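Long-range contact in aminotransferase (Psychrobacter arcticus 273-4, PDB 3IF2), which is probably a pyridoxal 5'-phosphate-dependent aminotransferase that moves amino groups between amino acids and 2-oxo acids, perhaps between valine and pyruvate: residues Tyr355-His360 and Leu370-Leu375. Sequence-based numbering, arbitrary orientation.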
loop_
_atom_site.group_PDB
_atom_site.type_symbol
_atom_site.label_atom_id
_atom_site.label_comp_id
_atom_site.label_asym_id
_atom_site.label_seq_id
_atom_site.Cartn_x
_atom_site.Cartn_y
_atom_site.Cartn_z
ATOM N N TYR A 355 15.657 31.566 29.367
ATOM C CA TYR A 355 15.758 32.025 27.990
ATOM C C TYR A 355 14.385 32.112 27.289
ATOM O O TYR A 355 13.366 31.672 27.851
ATOM C CB TYR A 355 16.732 31.100 27.249
ATOM C CG TYR A 355 18.147 31.257 27.736
ATOM C CD1 TYR A 355 18.587 30.641 28.922
ATOM C CD2 TYR A 355 19.056 32.044 27.026
ATOM C CE1 TYR A 355 19.924 30.820 29.388
ATOM C CE2 TYR A 355 20.379 32.211 27.464
ATOM C CZ TYR A 355 20.812 31.598 28.636
ATOM O OH TYR A 355 22.112 31.780 29.029
ATOM N N PRO A 356 14.340 32.665 26.050
ATOM C CA PRO A 356 13.057 32.821 25.327
ATOM C C PRO A 356 12.379 31.559 24.753
ATOM O O PRO A 356 11.747 31.633 23.687
ATOM C CB PRO A 356 13.431 33.788 24.190
ATOM C CG PRO A 356 14.630 34.497 24.690
ATOM C CD PRO A 356 15.399 33.430 25.360
ATOM N N LEU A 357 12.476 30.427 25.457
ATOM C CA LEU A 357 11.833 29.190 25.033
ATOM C C LEU A 357 10.384 29.286 25.416
ATOM O O LEU A 357 10.072 29.651 26.545
ATOM C CB LEU A 357 12.413 27.944 25.738
ATOM C CG LEU A 357 11.787 26.552 25.455
ATOM C CD1 LEU A 357 11.915 26.166 23.988
ATOM C CD2 LEU A 357 12.392 25.459 26.349
HETATM N N MSE A 358 9.525 29.016 24.438
HETATM C CA MSE A 358 8.098 28.801 24.642
HETATM C C MSE A 358 7.909 27.331 24.212
HETATM O O MSE A 358 8.596 26.852 23.299
HETATM C CB MSE A 358 7.253 29.734 23.781
HETATM C CG MSE A 358 7.468 31.213 24.030
HETATM SE SE MSE A 358 6.707 31.805 25.716
HETATM C CE MSE A 358 4.815 31.802 25.257
ATOM N N ILE A 359 7.017 26.622 24.902
ATOM C CA ILE A 359 6.677 25.232 24.618
ATOM C C ILE A 359 5.182 25.204 24.323
ATOM O O ILE A 359 4.423 25.826 25.031
ATOM C CB ILE A 359 7.013 24.327 25.828
ATOM C CG1 ILE A 359 8.526 24.347 26.097
ATOM C CG2 ILE A 359 6.546 22.873 25.601
ATOM C CD1 ILE A 359 8.952 23.583 27.342
ATOM N N HIS A 360 4.749 24.513 23.272
ATOM C CA HIS A 360 3.318 24.443 22.983
ATOM C C HIS A 360 2.706 23.575 24.078
ATOM O O HIS A 360 3.347 22.604 24.501
ATOM C CB HIS A 360 3.047 23.848 21.602
ATOM C CG HIS A 360 1.628 23.995 21.147
ATOM N ND1 HIS A 360 0.604 23.237 21.660
ATOM C CD2 HIS A 360 1.068 24.791 20.204
ATOM C CE1 HIS A 360 -0.529 23.568 21.068
ATOM N NE2 HIS A 360 -0.274 24.502 20.174
ATOM N N LEU A 370 8.787 23.171 20.333
ATOM C CA LEU A 370 9.563 24.214 21.008
ATOM C C LEU A 370 9.693 25.435 20.110
ATOM O O LEU A 370 10.047 25.278 18.942
ATOM C CB LEU A 370 10.973 23.696 21.361
ATOM C CG LEU A 370 11.163 22.735 22.554
ATOM C CD1 LEU A 370 10.117 21.661 22.627
ATOM C CD2 LEU A 370 12.553 22.108 22.523
ATOM N N TRP A 371 9.401 26.624 20.666
ATOM C CA TRP A 371 9.500 27.928 19.968
ATOM C C TRP A 371 10.560 28.825 20.637
ATOM O O TRP A 371 10.374 29.274 21.760
ATOM C CB TRP A 371 8.122 28.603 19.933
ATOM C CG TRP A 371 8.060 30.016 19.369
ATOM C CD1 TRP A 371 8.889 30.579 18.425
ATOM C CD2 TRP A 371 7.046 30.990 19.629
ATOM N NE1 TRP A 371 8.495 31.869 18.140
ATOM C CE2 TRP A 371 7.359 32.146 18.853
ATOM C CE3 TRP A 371 5.908 31.014 20.451
ATOM C CZ2 TRP A 371 6.572 33.312 18.883
ATOM C CZ3 TRP A 371 5.120 32.190 20.487
ATOM C CH2 TRP A 371 5.466 33.322 19.707
ATOM N N PHE A 372 11.661 29.059 19.925
ATOM C CA PHE A 372 12.758 29.917 20.363
ATOM C C PHE A 372 12.489 31.323 19.824
ATOM O O PHE A 372 12.813 31.600 18.671
ATOM C CB PHE A 372 14.102 29.383 19.832
ATOM C CG PHE A 372 14.366 27.947 20.181
ATOM C CD1 PHE A 372 14.654 27.579 21.493
ATOM C CD2 PHE A 372 14.359 26.959 19.201
ATOM C CE1 PHE A 372 14.903 26.243 21.821
ATOM C CE2 PHE A 372 14.611 25.628 19.519
ATOM C CZ PHE A 372 14.882 25.269 20.830
ATOM N N LYS A 373 11.877 32.194 20.635
ATOM C CA LYS A 373 11.599 33.587 20.205
ATOM C C LYS A 373 12.908 34.332 19.862
ATOM O O LYS A 373 13.841 34.306 20.655
ATOM C CB LYS A 373 10.826 34.407 21.266
ATOM C CG LYS A 373 9.307 34.118 21.502
ATOM C CD LYS A 373 8.800 35.090 22.622
ATOM C CE LYS A 373 7.331 34.914 23.084
ATOM N NZ LYS A 373 6.266 35.535 22.240
ATOM N N ASP A 374 12.969 34.951 18.675
ATOM C CA ASP A 374 14.131 35.754 18.197
ATOM C C ASP A 374 15.470 35.006 18.157
ATOM O O ASP A 374 16.503 35.551 18.543
ATOM C CB ASP A 374 14.292 37.042 19.033
ATOM C CG ASP A 374 13.007 37.834 19.160
ATOM O OD1 ASP A 374 12.152 37.780 18.246
ATOM O OD2 ASP A 374 12.859 38.522 20.189
ATOM N N LEU A 375 15.442 33.766 17.671
ATOM C CA LEU A 375 16.652 32.943 17.591
ATOM C C LEU A 375 17.557 33.569 16.515
ATOM O O LEU A 375 17.063 33.872 15.418
ATOM C CB LEU A 375 16.306 31.481 17.272
ATOM C CG LEU A 375 17.416 30.412 17.287
ATOM C CD1 LEU A 375 18.152 30.362 18.612
ATOM C CD2 LEU A 375 16.849 29.020 16.938
#
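The carbonyl oxygen of Trp371 accepts the amide of Met358, N to O 2.8 Å, and has the CA-H of Leu357 in a longer, weaker C-H...O contact. Trp371 N returns a nearly straight bond to Met358 O (2.8 Å, 173° at the hydrogen), making these two residues an antiparallel hydrogen-bonded pair. Pro356 has no amide hydrogen to give, but its carbonyl still accepts: Lys373 N lies 3.1 Å from Pro356 O, just where the partner strand passes into a type II turn.

Side chains alternate between two faces. On one, chi1 177° sets Leu357 CG anti to the amide nitrogen and chi2 62° turns CD1 to 3.7 Å from both Leu370 CB and Phe372 CE1. Leu357 and Leu370 pack on Leu348 of helix 324-351, while Phe372 meets Leu352 and Tyr441; apolar residues suit this buried face. On the other, partly exposed face, the bent selenomethionine Met358 runs beside the indole, CB 3.8 Å from Trp371 CE3. Lys373 lays its CG over one indole face, offset toward the rim, and its long aliphatic chain reaches Met358 CG with CE at 3.8 Å. The indole NE1 is satisfied by Glu413.

Strands 357-360 and 367-372 thus form a beta hairpin central to the mixed sheet of the small, C-terminal domain characteristic of fold-type I aminotransferases.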